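Local coordinates for protein protease Do-like 8, chloroplastic (Arabidopsis thaliana, PDB 4IC6) that probably cleaves proteins in the chloroplast as a thylakoid serine endopeptidase of the HtrA/Deg family, with a trypsin-like protease domain followed by a PDZ domain, at residues A[257-262]-A[353-358]; A[127-132]-A[243-248]. The protein carries 1 engineered substitution. One frame throughout, in Å; residues are numbered along the deposited sequence.

In the fold
Interaction 2 is the buried one: strand 127-131 of the first protease barrel packs against helix 238-251, which follows the second barrel, chiefly through aliphatic side chains. Interaction 1 lies in the PDZ domain, partly open to solvent, and pairs strand 257-258 with the end of strand 347-357 by backbone hydrogen bonds, a lysine-to-carbonyl hydrogen bond and waters, with apolar contacts on one side. The two share no element, but they come in series: helix 238-251 is followed, after a short linker, by strand 257-258, so the chain leaves the protease packing and soon enters the PDZ sheet. Their centres lie about 24 Å apart, with nearest atoms about 9 Å from each other.

Interaction 1 (A[257-262]-A[353-358]); sequences AGINIE and ISLEEK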
loop_
_atom_site.group_PDB
_atom_site.type_symbol
_atom_site.label_atom_id
_atom_site.label_comp_id
_atom_site.label_asym_id
_atom_site.label_seq_id
_atom_site.Cartn_x
_atom_site.Cartn_y
_atom_site.Cartn_z
ATOM N N ALA A 257 -8.514 -41.204 0.065
ATOM C CA ALA A 257 -7.459 -41.996 -0.547
ATOM C C ALA A 257 -6.951 -41.154 -1.697
ATOM O O ALA A 257 -7.727 -40.481 -2.360
ATOM C CB ALA A 257 -7.987 -43.316 -1.071
ATOM N N GLY A 258 -5.651 -41.163 -1.941
ATOM C CA GLY A 258 -5.156 -40.357 -3.047
ATOM C C GLY A 258 -3.706 -40.610 -3.388
ATOM O O GLY A 258 -3.116 -41.642 -3.050
ATOM N N ILE A 259 -3.126 -39.635 -4.059
ATOM C CA ILE A 259 -1.731 -39.711 -4.446
ATOM C C ILE A 259 -1.110 -38.391 -4.043
ATOM O O ILE A 259 -1.615 -37.337 -4.416
ATOM C CB ILE A 259 -1.607 -39.869 -5.971
ATOM C CG1 ILE A 259 -2.290 -41.168 -6.424
ATOM C CG2 ILE A 259 -0.139 -39.834 -6.411
ATOM C CD1 ILE A 259 -2.323 -41.329 -7.969
ATOM N N ASN A 260 -0.036 -38.444 -3.267
ATOM C CA ASN A 260 0.650 -37.222 -2.889
ATOM C C ASN A 260 1.563 -36.742 -4.034
ATOM O O ASN A 260 2.683 -37.219 -4.215
ATOM C CB ASN A 260 1.396 -37.417 -1.563
ATOM C CG ASN A 260 0.441 -37.665 -0.386
ATOM O OD1 ASN A 260 -0.630 -37.050 -0.291
ATOM N ND2 ASN A 260 0.818 -38.577 0.501
ATOM N N ILE A 261 1.021 -35.839 -4.845
ATOM C CA ILE A 261 1.751 -35.200 -5.931
ATOM C C ILE A 261 1.184 -33.799 -6.074
ATOM O O ILE A 261 0.151 -33.486 -5.484
ATOM C CB ILE A 261 1.565 -35.924 -7.284
ATOM C CG1 ILE A 261 0.090 -36.250 -7.523
ATOM C CG2 ILE A 261 2.427 -37.163 -7.371
ATOM C CD1 ILE A 261 -0.192 -36.861 -8.883
ATOM N N GLU A 262 1.851 -32.956 -6.859
ATOM C CA GLU A 262 1.334 -31.617 -7.130
ATOM C C GLU A 262 0.801 -31.581 -8.560
ATOM O O GLU A 262 1.522 -31.888 -9.505
ATOM C CB GLU A 262 2.428 -30.561 -6.937
ATOM C CG GLU A 262 1.893 -29.168 -6.612
ATOM C CD GLU A 262 2.709 -28.042 -7.250
ATOM O OE1 GLU A 262 3.937 -28.215 -7.447
ATOM O OE2 GLU A 262 2.114 -26.980 -7.563
ATOM N N ILE A 353 -0.253 -47.711 -9.250
ATOM C CA ILE A 353 0.059 -47.112 -7.960
ATOM C C ILE A 353 -0.987 -47.464 -6.911
ATOM O O ILE A 353 -2.178 -47.548 -7.196
ATOM C CB ILE A 353 0.194 -45.573 -8.083
ATOM C CG1 ILE A 353 0.751 -44.957 -6.797
ATOM C CG2 ILE A 353 -1.137 -44.944 -8.424
ATOM C CD1 ILE A 353 1.120 -43.489 -6.943
ATOM N N SER A 354 -0.531 -47.680 -5.688
ATOM C CA SER A 354 -1.449 -47.886 -4.589
ATOM C C SER A 354 -1.829 -46.520 -4.043
ATOM O O SER A 354 -0.977 -45.639 -3.925
ATOM C CB SER A 354 -0.785 -48.724 -3.502
ATOM O OG SER A 354 -0.652 -50.072 -3.911
ATOM N N LEU A 355 -3.109 -46.347 -3.725
ATOM C CA LEU A 355 -3.577 -45.132 -3.075
ATOM C C LEU A 355 -3.288 -45.235 -1.583
ATOM O O LEU A 355 -3.332 -46.315 -1.011
ATOM C CB LEU A 355 -5.072 -44.940 -3.304
ATOM C CG LEU A 355 -5.459 -44.903 -4.791
ATOM C CD1 LEU A 355 -6.934 -44.534 -4.924
ATOM C CD2 LEU A 355 -4.611 -43.895 -5.524
ATOM N N GLU A 356 -2.975 -44.104 -0.964
ATOM C CA GLU A 356 -2.723 -44.060 0.472
ATOM C C GLU A 356 -3.475 -42.851 0.963
ATOM O O GLU A 356 -4.041 -42.105 0.155
ATOM C CB GLU A 356 -1.238 -43.891 0.758
ATOM C CG GLU A 356 -0.637 -42.596 0.184
ATOM C CD GLU A 356 0.845 -42.489 0.499
ATOM O OE1 GLU A 356 1.315 -43.295 1.325
ATOM O OE2 GLU A 356 1.533 -41.620 -0.073
ATOM N N GLU A 357 -3.505 -42.649 2.271
ATOM C CA GLU A 357 -4.264 -41.522 2.801
ATOM C C GLU A 357 -3.744 -40.217 2.228
ATOM O O GLU A 357 -2.559 -39.891 2.370
ATOM C CB GLU A 357 -4.242 -41.466 4.328
ATOM C CG GLU A 357 -4.950 -40.228 4.859
ATOM C CD GLU A 357 -5.260 -40.316 6.337
ATOM O OE1 GLU A 357 -4.811 -41.284 6.986
ATOM O OE2 GLU A 357 -5.967 -39.417 6.851
ATOM N N LYS A 358 -4.640 -39.492 1.563
ATOM C CA LYS A 358 -4.338 -38.198 0.965
ATOM C C LYS A 358 -4.343 -37.147 2.064
ATOM O O LYS A 358 -5.395 -36.627 2.443
ATOM C CB LYS A 358 -5.365 -37.865 -0.120
ATOM C CG LYS A 358 -5.286 -36.444 -0.703
ATOM C CD LYS A 358 -3.851 -36.032 -1.006
ATOM C CE LYS A 358 -3.799 -34.827 -1.931
ATOM N NZ LYS A 358 -3.702 -35.260 -3.347
HETATM O O HOH W 1 -0.610 -42.824 -3.607
HETATM O O HOH W 2 -4.858 -37.338 -4.570
HETATM O O HOH W 3 0.957 -41.212 -2.720
#
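K358 reaches along segment 257-262 from just past the end of strand 347-357. Its CB lies 3.8 Å from G258 N, an approach that the missing side chain of G258 permits. With CG anti to the backbone N (chi1 172°), the chain sets off past N260, running the opposite way to that side chain, and bends twice to put NZ 3.1 Å from I259 O. The ammonium sits above that carbonyl's plane, and a water accepts from both NZ and I259 N. Cutting this side chain back to an alanine would probably leave I259 O without its charged donor and the bridging water without one of its two partners. Behind the lysine, G258 and E356 form an antiparallel hydrogen-bonded pair, with G258 N to E356 O at 2.8 Å and E356 N to G258 O at 3.2 Å. The pairing joins the first strand of the PDZ domain to its last, the two ends of the domain meeting in one sheet. On the inner side, the I259 side chain crosses those of L355 and I353 at a slant, CG1 meeting L355 CD2 at 3.7 Å and CD1 meeting I353 CG2 at 3.8 Å, and also touches A289 and L340. Toward solvent, the side chains of N260 and E356 cross at about a right angle, with the amide and carboxylate planes 41° apart and N260 ND2 3.2 Å from E356 OE2. N260 OD1 bonds S360 OG, and a water links N260 N to E356 OE2.

Interaction 2 (A[127-132]-A[243-248]); sequences LAVLKV and KIVPQL
Strand 127-131 and helix 243-248 run in broadly the same direction, crossing at -46° with their axes 8.7 Å apart, so that by CA positions L127 is opposed to I244 and V129 to L248. Alternate strand residues L127 and V129 point at the helix, where I244 and L248, one turn apart, point back. L127 holds CG beside its backbone N, and from there CD1 reaches the branch point of I244: CB is 3.9 Å away and CG2 4.1 Å. The far end of I244 leads off from the strand, so L127 rests on the root of that side chain and not on its tip. V129 offers one methyl, CG2, turned anti to its carbonyl carbon, and that methyl serves two helix residues. It lies 3.8 Å from L248 CD1, with the two side chains set slantwise, and 4.2 Å from V245 CG1, a looser touch. L248 CD1 also approaches the strand backbone, 4.0 Å from L127 O, so it touches both the V129 methyl and the backbone of L127. The helix is kinked at P246, whose N has no bond to the preceding turn, but L248 N still bonds I244 O at 3.0 Å. In this chymotrypsin-like fold the helix that follows the second barrel packs back onto the first, against a strand that directly follows D126, a predicted member of the charge relay, and V245 extends the contact to W72 and V79. All five touching residues are buried and apolar, so the fit rests on shape and exclusion of water.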
loop_
_atom_site.group_PDB
_atom_site.type_symbol
_atom_site.label_atom_id
_atom_site.label_comp_id
_atom_site.label_asym_id
_atom_site.label_seq_id
_atom_site.Cartn_x
_atom_site.Cartn_y
_atom_site.Cartn_z
ATOM N N LEU A 127 -15.223 -26.752 5.299
ATOM C CA LEU A 127 -16.534 -26.985 5.883
ATOM C C LEU A 127 -16.414 -27.463 7.311
ATOM O O LEU A 127 -15.487 -28.201 7.654
ATOM C CB LEU A 127 -17.323 -28.011 5.069
ATOM C CG LEU A 127 -17.677 -27.525 3.665
ATOM C CD1 LEU A 127 -18.134 -28.699 2.802
ATOM C CD2 LEU A 127 -18.749 -26.439 3.760
ATOM N N ALA A 128 -17.357 -27.029 8.140
ATOM C CA ALA A 128 -17.413 -27.452 9.542
ATOM C C ALA A 128 -18.860 -27.716 9.887
ATOM O O ALA A 128 -19.763 -27.106 9.312
ATOM C CB ALA A 128 -16.843 -26.377 10.454
ATOM N N VAL A 129 -19.081 -28.633 10.824
ATOM C CA VAL A 129 -20.425 -28.940 11.263
ATOM C C VAL A 129 -20.514 -28.778 12.779
ATOM O O VAL A 129 -19.696 -29.327 13.511
ATOM C CB VAL A 129 -20.820 -30.375 10.849
ATOM C CG1 VAL A 129 -22.245 -30.703 11.319
ATOM C CG2 VAL A 129 -20.716 -30.528 9.340
ATOM N N LEU A 130 -21.490 -27.994 13.232
ATOM C CA LEU A 130 -21.751 -27.844 14.661
ATOM C C LEU A 130 -23.063 -28.539 15.009
ATOM O O LEU A 130 -23.839 -28.926 14.127
ATOM C CB LEU A 130 -21.818 -26.372 15.075
ATOM C CG LEU A 130 -20.645 -25.466 14.693
ATOM C CD1 LEU A 130 -20.843 -24.098 15.319
ATOM C CD2 LEU A 130 -19.332 -26.061 15.153
ATOM N N LYS A 131 -23.310 -28.690 16.297
ATOM C CA LYS A 131 -24.536 -29.324 16.745
ATOM C C LYS A 131 -25.129 -28.460 17.840
ATOM O O LYS A 131 -24.452 -28.131 18.819
ATOM C CB LYS A 131 -24.242 -30.740 17.228
ATOM C CG LYS A 131 -25.369 -31.446 17.933
ATOM C CD LYS A 131 -26.484 -31.836 16.974
ATOM C CE LYS A 131 -27.541 -32.655 17.740
ATOM N NZ LYS A 131 -27.427 -34.112 17.465
ATOM N N VAL A 132 -26.393 -28.088 17.652
ATOM C CA VAL A 132 -27.130 -27.212 18.561
ATOM C C VAL A 132 -28.236 -28.015 19.242
ATOM O O VAL A 132 -28.840 -28.886 18.625
ATOM C CB VAL A 132 -27.736 -26.032 17.746
ATOM C CG1 VAL A 132 -29.119 -25.687 18.213
ATOM C CG2 VAL A 132 -26.814 -24.816 17.772
ATOM N N LYS A 243 -21.813 -34.287 0.126
ATOM C CA LYS A 243 -20.923 -35.432 0.271
ATOM C C LYS A 243 -20.155 -35.357 1.581
ATOM O O LYS A 243 -19.976 -36.363 2.261
ATOM C CB LYS A 243 -19.957 -35.494 -0.920
ATOM C CG LYS A 243 -18.661 -36.264 -0.680
ATOM C CD LYS A 243 -18.823 -37.768 -0.904
ATOM C CE LYS A 243 -17.477 -38.495 -0.815
ATOM N NZ LYS A 243 -17.611 -39.949 -1.118
ATOM N N ILE A 244 -19.715 -34.157 1.941
ATOM C CA ILE A 244 -18.843 -33.970 3.103
ATOM C C ILE A 244 -19.586 -33.988 4.444
ATOM O O ILE A 244 -19.125 -34.582 5.422
ATOM C CB ILE A 244 -18.052 -32.641 2.988
ATOM C CG1 ILE A 244 -17.218 -32.636 1.700
ATOM C CG2 ILE A 244 -17.183 -32.418 4.220
ATOM C CD1 ILE A 244 -16.163 -33.744 1.646
ATOM N N VAL A 245 -20.738 -33.333 4.489
ATOM C CA VAL A 245 -21.451 -33.178 5.748
ATOM C C VAL A 245 -21.792 -34.516 6.432
ATOM O O VAL A 245 -21.478 -34.702 7.612
ATOM C CB VAL A 245 -22.698 -32.274 5.604
ATOM C CG1 VAL A 245 -23.576 -32.364 6.853
ATOM C CG2 VAL A 245 -22.271 -30.832 5.384
ATOM N N PRO A 246 -22.413 -35.460 5.701
ATOM C CA PRO A 246 -22.770 -36.727 6.360
ATOM C C PRO A 246 -21.562 -37.476 6.918
ATOM O O PRO A 246 -21.691 -38.170 7.941
ATOM C CB PRO A 246 -23.423 -37.539 5.240
ATOM C CG PRO A 246 -23.880 -36.519 4.254
ATOM C CD PRO A 246 -22.876 -35.416 4.307
ATOM N N GLN A 247 -20.416 -37.350 6.249
ATOM C CA GLN A 247 -19.161 -37.938 6.735
ATOM C C GLN A 247 -18.714 -37.267 8.034
ATOM O O GLN A 247 -18.312 -37.939 8.985
ATOM C CB GLN A 247 -18.051 -37.820 5.672
ATOM C CG GLN A 247 -18.349 -38.535 4.356
ATOM C CD GLN A 247 -17.157 -38.553 3.410
ATOM O OE1 GLN A 247 -17.125 -37.826 2.410
ATOM N NE2 GLN A 247 -16.172 -39.390 3.719
ATOM N N LEU A 248 -18.784 -35.941 8.085
ATOM C CA LEU A 248 -18.430 -35.234 9.318
ATOM C C LEU A 248 -19.385 -35.612 10.449
ATOM O O LEU A 248 -18.974 -35.764 11.597
ATOM C CB LEU A 248 -18.397 -33.707 9.100
ATOM C CG LEU A 248 -17.335 -33.241 8.086
ATOM C CD1 LEU A 248 -17.381 -31.723 7.861
ATOM C CD2 LEU A 248 -15.939 -33.699 8.518
#